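Local coordinates for probable acrylyl-CoA reductase AcuI (Escherichia coli, PDB 1O89), which probably catalyses the NADPH-dependent reduction of acrylyl-CoA to propanoyl-CoA as a homodimer, at residues 22-30 with 36-48. Sequence-based numbering, arbitrary orientation.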
ATOM      1  N   LEU A  22      -0.696  14.907  43.298  1.00 68.04           N
ATOM      2  CA  LEU A  22      -0.368  15.442  41.936  1.00 64.47           C
ATOM      3  C   LEU A  22      -1.495  16.292  41.316  1.00 63.42           C
ATOM      4  O   LEU A  22      -2.669  15.934  41.380  1.00 63.76           O
ATOM      5  CB  LEU A  22      -0.006  14.296  40.981  1.00 61.65           C
ATOM      6  CG  LEU A  22      -1.131  13.291  40.700  1.00 61.05           C
ATOM      7  CD1 LEU A  22      -1.566  13.369  39.265  1.00 57.54           C
ATOM      8  CD2 LEU A  22      -0.718  11.871  41.069  1.00 62.91           C
ATOM      9  N   GLN A  23      -1.121  17.420  40.716  1.00 62.65           N
ATOM     10  CA  GLN A  23      -2.049  18.255  39.968  1.00 61.69           C
ATOM     11  C   GLN A  23      -2.271  17.662  38.583  1.00 56.87           C
ATOM     12  O   GLN A  23      -1.360  17.133  37.966  1.00 53.52           O
ATOM     13  CB  GLN A  23      -1.508  19.682  39.814  1.00 63.34           C
ATOM     14  CG  GLN A  23      -1.294  20.423  41.113  1.00 69.96           C
ATOM     15  CD  GLN A  23      -2.525  21.201  41.571  1.00 75.58           C
ATOM     16  OE1 GLN A  23      -2.793  22.307  41.078  1.00 79.71           O
ATOM     17  NE2 GLN A  23      -3.264  20.636  42.523  1.00 77.33           N
ATOM     18  N   ALA A  24      -3.488  17.804  38.083  1.00 56.37           N
ATOM     19  CA  ALA A  24      -3.869  17.221  36.805  1.00 53.49           C
ATOM     20  C   ALA A  24      -5.110  17.908  36.265  1.00 54.55           C
ATOM     21  O   ALA A  24      -6.017  18.241  37.031  1.00 57.20           O
ATOM     22  CB  ALA A  24      -4.141  15.752  36.984  1.00 52.43           C
ATOM     23  N   LEU A  25      -5.145  18.135  34.955  1.00 53.03           N
ATOM     24  CA  LEU A  25      -6.386  18.491  34.285  1.00 54.50           C
ATOM     25  C   LEU A  25      -7.187  17.202  34.090  1.00 53.25           C
ATOM     26  O   LEU A  25      -6.763  16.318  33.361  1.00 50.54           O
ATOM     27  CB  LEU A  25      -6.132  19.175  32.944  1.00 54.27           C
ATOM     28  CG  LEU A  25      -7.403  19.733  32.274  1.00 57.68           C
ATOM     29  CD1 LEU A  25      -7.768  21.075  32.859  1.00 62.04           C
ATOM     30  CD2 LEU A  25      -7.237  19.837  30.762  1.00 57.24           C
ATOM     31  N   LEU A  26      -8.326  17.117  34.775  1.00 55.23           N
ATOM     32  CA  LEU A  26      -9.211  15.957  34.745  1.00 55.79           C
ATOM     33  C   LEU A  26     -10.491  16.264  33.956  1.00 58.47           C
ATOM     34  O   LEU A  26     -11.159  17.266  34.192  1.00 60.40           O
ATOM     35  CB  LEU A  26      -9.568  15.530  36.180  1.00 57.31           C
ATOM     36  CG  LEU A  26     -10.140  14.119  36.392  1.00 57.58           C
ATOM     37  CD1 LEU A  26      -9.075  13.067  36.158  1.00 55.85           C
ATOM     38  CD2 LEU A  26     -10.739  13.952  37.795  1.00 59.82           C
ATOM     39  N   LEU A  27     -10.809  15.387  33.010  1.00 58.51           N
ATOM     40  CA  LEU A  27     -12.041  15.473  32.246  1.00 61.97           C
ATOM     41  C   LEU A  27     -13.057  14.536  32.872  1.00 64.32           C
ATOM     42  O   LEU A  27     -12.758  13.379  33.124  1.00 62.50           O
ATOM     43  CB  LEU A  27     -11.796  15.083  30.787  1.00 61.07           C
ATOM     44  CG  LEU A  27     -10.728  15.890  30.042  1.00 59.70           C
ATOM     45  CD1 LEU A  27     -10.753  15.584  28.536  1.00 60.30           C
ATOM     46  CD2 LEU A  27     -10.893  17.384  30.304  1.00 61.42           C
ATOM     47  N   GLU A  28     -14.246  15.057  33.141  1.00 69.17           N
ATOM     48  CA  GLU A  28     -15.346  14.278  33.707  1.00 72.90           C
ATOM     49  C   GLU A  28     -16.594  14.512  32.867  1.00 77.97           C
ATOM     50  O   GLU A  28     -16.779  15.607  32.337  1.00 80.01           O
ATOM     51  CB  GLU A  28     -15.612  14.718  35.148  1.00 74.53           C
ATOM     52  CG  GLU A  28     -14.521  14.322  36.127  1.00 72.48           C
ATOM     53  CD  GLU A  28     -14.690  14.950  37.500  1.00 75.97           C
ATOM     54  OE1 GLU A  28     -14.518  16.185  37.636  1.00 78.81           O
ATOM     55  OE2 GLU A  28     -14.990  14.204  38.450  1.00 78.22           O
ATOM     56  N   GLN A  29     -17.443  13.498  32.731  1.00 81.08           N
ATOM     57  CA  GLN A  29     -18.726  13.674  32.058  1.00 86.85           C
ATOM     58  C   GLN A  29     -19.795  13.862  33.127  1.00 91.44           C
ATOM     59  O   GLN A  29     -20.211  12.887  33.762  1.00 92.37           O
ATOM     60  CB  GLN A  29     -19.066  12.470  31.163  1.00 88.09           C
ATOM     61  CG  GLN A  29     -18.768  12.690  29.678  1.00 88.62           C
ATOM     62  CD  GLN A  29     -19.447  11.675  28.759  1.00 92.50           C
ATOM     63  OE1 GLN A  29     -19.076  11.549  27.588  1.00 93.17           O
ATOM     64  NE2 GLN A  29     -20.432  10.959  29.279  1.00 94.73           N
ATOM     65  N   GLN A  30     -20.223  15.112  33.326  1.00 94.89           N
ATOM     66  CA  GLN A  30     -21.229  15.457  34.339  1.00 99.69           C
ATOM     67  C   GLN A  30     -22.438  16.141  33.703  1.00106.17           C
ATOM     68  O   GLN A  30     -22.290  17.125  32.960  1.00107.19           O
ATOM     69  CB  GLN A  30     -20.613  16.356  35.413  1.00 98.61           C
ATOM     70  N   ALA A  36     -13.950  20.167  32.356  1.00 77.63           N
ATOM     71  CA  ALA A  36     -12.491  20.122  32.436  1.00 72.84           C
ATOM     72  C   ALA A  36     -12.028  21.079  33.539  1.00 73.64           C
ATOM     73  O   ALA A  36     -12.279  22.284  33.472  1.00 76.60           O
ATOM     74  CB  ALA A  36     -11.882  20.515  31.103  1.00 71.64           C
ATOM     75  N   SER A  37     -11.376  20.532  34.561  1.00 71.21           N
ATOM     76  CA  SER A  37     -10.906  21.320  35.699  1.00 72.46           C
ATOM     77  C   SER A  37      -9.599  20.767  36.268  1.00 68.90           C
ATOM     78  O   SER A  37      -9.334  19.570  36.185  1.00 65.93           O
ATOM     79  CB  SER A  37     -11.973  21.354  36.793  1.00 76.12           C
ATOM     80  OG  SER A  37     -12.058  20.114  37.468  1.00 74.40           O
ATOM     81  N   VAL A  38      -8.792  21.643  36.855  1.00 69.92           N
ATOM     82  CA  VAL A  38      -7.546  21.225  37.485  1.00 67.90           C
ATOM     83  C   VAL A  38      -7.854  20.722  38.897  1.00 69.86           C
ATOM     84  O   VAL A  38      -8.560  21.372  39.661  1.00 73.95           O
ATOM     85  CB  VAL A  38      -6.497  22.370  37.495  1.00 68.66           C
ATOM     86  CG1 VAL A  38      -5.286  22.017  38.372  1.00 67.74           C
ATOM     87  CG2 VAL A  38      -6.051  22.662  36.075  1.00 66.46           C
ATOM     88  N   GLN A  39      -7.318  19.557  39.228  1.00 67.80           N
ATOM     89  CA  GLN A  39      -7.622  18.879  40.481  1.00 69.96           C
ATOM     90  C   GLN A  39      -6.369  18.264  41.092  1.00 68.81           C
ATOM     91  O   GLN A  39      -5.394  17.974  40.395  1.00 65.66           O
ATOM     92  CB  GLN A  39      -8.669  17.790  40.243  1.00 69.44           C
ATOM     93  CG  GLN A  39     -10.089  18.256  40.469  1.00 74.74           C
ATOM     94  CD  GLN A  39     -11.115  17.237  40.007  1.00 76.95           C
ATOM     95  OE1 GLN A  39     -11.282  16.180  40.629  1.00 77.92           O
ATOM     96  NE2 GLN A  39     -11.809  17.550  38.915  1.00 78.61           N
ATOM     97  N   THR A  40      -6.410  18.078  42.406  1.00 72.17           N
ATOM     98  CA  THR A  40      -5.355  17.387  43.137  1.00 72.39           C
ATOM     99  C   THR A  40      -5.789  15.936  43.271  1.00 71.76           C
ATOM    100  O   THR A  40      -6.889  15.653  43.731  1.00 74.25           O
ATOM    101  CB  THR A  40      -5.147  18.054  44.513  1.00 77.37           C
ATOM    102  OG1 THR A  40      -4.262  19.168  44.368  1.00 77.02           O
ATOM    103  CG2 THR A  40      -4.421  17.129  45.493  1.00 79.31           C
ATOM    104  N   LEU A  41      -4.927  15.018  42.850  1.00 69.30           N
ATOM    105  CA  LEU A  41      -5.267  13.601  42.787  1.00 68.25           C
ATOM    106  C   LEU A  41      -4.248  12.784  43.562  1.00 69.24           C
ATOM    107  O   LEU A  41      -3.046  13.026  43.459  1.00 68.44           O
ATOM    108  CB  LEU A  41      -5.288  13.132  41.331  1.00 64.55           C
ATOM    109  CG  LEU A  41      -6.332  13.777  40.419  1.00 64.18           C
ATOM    110  CD1 LEU A  41      -6.132  13.305  38.997  1.00 61.60           C
ATOM    111  CD2 LEU A  41      -7.729  13.454  40.896  1.00 67.46           C
ATOM    112  N   ASP A  42      -4.729  11.801  44.316  1.00 71.34           N
ATOM    113  CA  ASP A  42      -3.847  10.930  45.077  1.00 73.49           C
ATOM    114  C   ASP A  42      -3.063  10.012  44.135  1.00 70.60           C
ATOM    115  O   ASP A  42      -3.595   9.525  43.131  1.00 67.78           O
ATOM    116  CB  ASP A  42      -4.660  10.109  46.083  1.00 77.53           C
ATOM    117  CG  ASP A  42      -3.805   9.532  47.196  1.00 82.37           C
ATOM    118  OD1 ASP A  42      -3.101   8.531  46.942  1.00 84.17           O
ATOM    119  OD2 ASP A  42      -3.771  10.004  48.353  1.00 87.00           O
ATOM    120  N   GLU A  43      -1.794   9.793  44.462  1.00 71.59           N
ATOM    121  CA  GLU A  43      -0.922   8.892  43.702  1.00 70.11           C
ATOM    122  C   GLU A  43      -1.521   7.495  43.477  1.00 70.27           C
ATOM    123  O   GLU A  43      -1.231   6.847  42.473  1.00 68.01           O
ATOM    124  CB  GLU A  43       0.430   8.727  44.414  1.00 73.31           C
ATOM    125  CG  GLU A  43       1.607   9.328  43.665  1.00 72.54           C
ATOM    126  CD  GLU A  43       2.767   9.647  44.587  1.00 78.50           C
ATOM    127  OE1 GLU A  43       3.177   8.751  45.365  1.00 82.74           O
ATOM    128  OE2 GLU A  43       3.264  10.796  44.539  1.00 79.92           O
ATOM    129  N   SER A  44      -2.333   7.033  44.424  1.00 72.99           N
ATOM    130  CA  SER A  44      -2.935   5.709  44.341  1.00 74.07           C
ATOM    131  C   SER A  44      -3.941   5.563  43.196  1.00 70.86           C
ATOM    132  O   SER A  44      -4.250   4.450  42.788  1.00 71.86           O
ATOM    133  CB  SER A  44      -3.593   5.339  45.678  1.00 78.48           C
ATOM    134  OG  SER A  44      -4.633   6.236  46.018  1.00 78.54           O
ATOM    135  N   ARG A  45      -4.439   6.681  42.678  1.00 68.04           N
ATOM    136  CA  ARG A  45      -5.466   6.666  41.642  1.00 65.77           C
ATOM    137  C   ARG A  45      -4.880   6.516  40.240  1.00 61.89           C
ATOM    138  O   ARG A  45      -5.617   6.258  39.296  1.00 60.24           O
ATOM    139  CB  ARG A  45      -6.340   7.926  41.732  1.00 65.74           C
ATOM    140  CG  ARG A  45      -7.447   7.833  42.805  1.00 71.15           C
ATOM    141  CD  ARG A  45      -8.462   8.983  42.770  1.00 73.62           C
ATOM    142  NE  ARG A  45      -9.364   8.915  41.612  1.00 74.09           N
ATOM    143  CZ  ARG A  45     -10.038   9.950  41.099  1.00 75.37           C
ATOM    144  NH1 ARG A  45      -9.935  11.170  41.623  1.00 77.12           N
ATOM    145  NH2 ARG A  45     -10.824   9.770  40.043  1.00 75.52           N
ATOM    146  N   LEU A  46      -3.560   6.677  40.108  1.00 60.12           N
ATOM    147  CA  LEU A  46      -2.884   6.516  38.827  1.00 57.18           C
ATOM    148  C   LEU A  46      -3.153   5.123  38.269  1.00 57.90           C
ATOM    149  O   LEU A  46      -3.294   4.188  39.041  1.00 61.54           O
ATOM    150  CB  LEU A  46      -1.376   6.736  38.979  1.00 56.39           C
ATOM    151  CG  LEU A  46      -0.907   8.189  39.151  1.00 55.18           C
ATOM    152  CD1 LEU A  46       0.597   8.230  39.375  1.00 55.99           C
ATOM    153  CD2 LEU A  46      -1.285   9.068  37.973  1.00 50.19           C
ATOM    154  N   PRO A  47      -3.230   4.976  36.947  1.00 56.08           N
ATOM    155  CA  PRO A  47      -3.514   3.671  36.332  1.00 57.58           C
ATOM    156  C   PRO A  47      -2.325   2.726  36.454  1.00 59.37           C
ATOM    157  O   PRO A  47      -1.218   3.182  36.753  1.00 57.61           O
ATOM    158  CB  PRO A  47      -3.752   4.024  34.860  1.00 55.07           C
ATOM    159  CG  PRO A  47      -2.920   5.208  34.649  1.00 52.84           C
ATOM    160  CD  PRO A  47      -3.027   6.016  35.922  1.00 53.10           C
ATOM    161  N   GLU A  48      -2.572   1.436  36.224  1.00 62.88           N
ATOM    162  CA  GLU A  48      -1.541   0.405  36.323  1.00 66.22           C
ATOM    163  C   GLU A  48      -0.394   0.685  35.343  1.00 64.52           C
ATOM    164  O   GLU A  48      -0.616   1.123  34.213  1.00 62.55           O
ATOM    165  CB  GLU A  48      -2.130  -0.992  36.069  1.00 70.11           C
ATOM    166  CG  GLU A  48      -2.967  -1.520  37.225  1.00 75.19           C
ATOM    167  CD  GLU A  48      -3.374  -2.981  37.071  1.00 83.25           C
ATOM    168  OE1 GLU A  48      -2.521  -3.816  36.664  1.00 86.98           O
ATOM    169  OE2 GLU A  48      -4.551  -3.306  37.380  1.00 87.16           O
TER
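Gln39 and Ala24 form a hydrogen-bonded pair in a two-stranded antiparallel hairpin of strands 23-28 and 35-40, Gln39 N reaching Ala24 O at 2.9 Å. The paired backbone bonds continue at Leu26 with Ser37, and at Leu22 with Leu41 just past the end of 35-40. The segment axes are 138° apart, consistent with a strongly twisted pair.

The side chain of Gln39 can be traced outward. Gln39 CB lies 4.2 Å from Ala24 O; the chain runs extended beyond CG (chi2 170°), bringing CD and then OE1 to Leu26 CD2, which is 3.6 Å from Gln39 OE1. At the tip, Gln39 NE2 donates twice, both acceptors lying close to the amide plane: to Ser37 OG on its own strand at 3.0 Å, and to Glu28 OE1 at 3.3 Å, met from above a carboxylate turned 51° from the amide. Two nearly straight N-H bonds therefore fix the amide's rotation. A leucine here has no N-H to give and would probably leave both Glu28 OE1 and Ser37 OG without this partner.

On the same face, Leu41 CD1 packs against Ala24 CB at 3.7 Å and also touches Leu26 CD1. The other face joins Leu25 to Val38 and Leu27 to Ala36, with Leu27 CD2 pressed tightly on Ala36 CB (3.4 Å).

That second face is covered by helix 62-69, whose Ile68 meets Leu25, Leu27 and Ala36, while helix 324-332 reaches Leu25. Gln122 of strand 122-125 touches Leu22 and Leu46, and backbone bonds from Leu25 to Leu119 and Leu27 to Met80 tie the hairpin to adjoining segments.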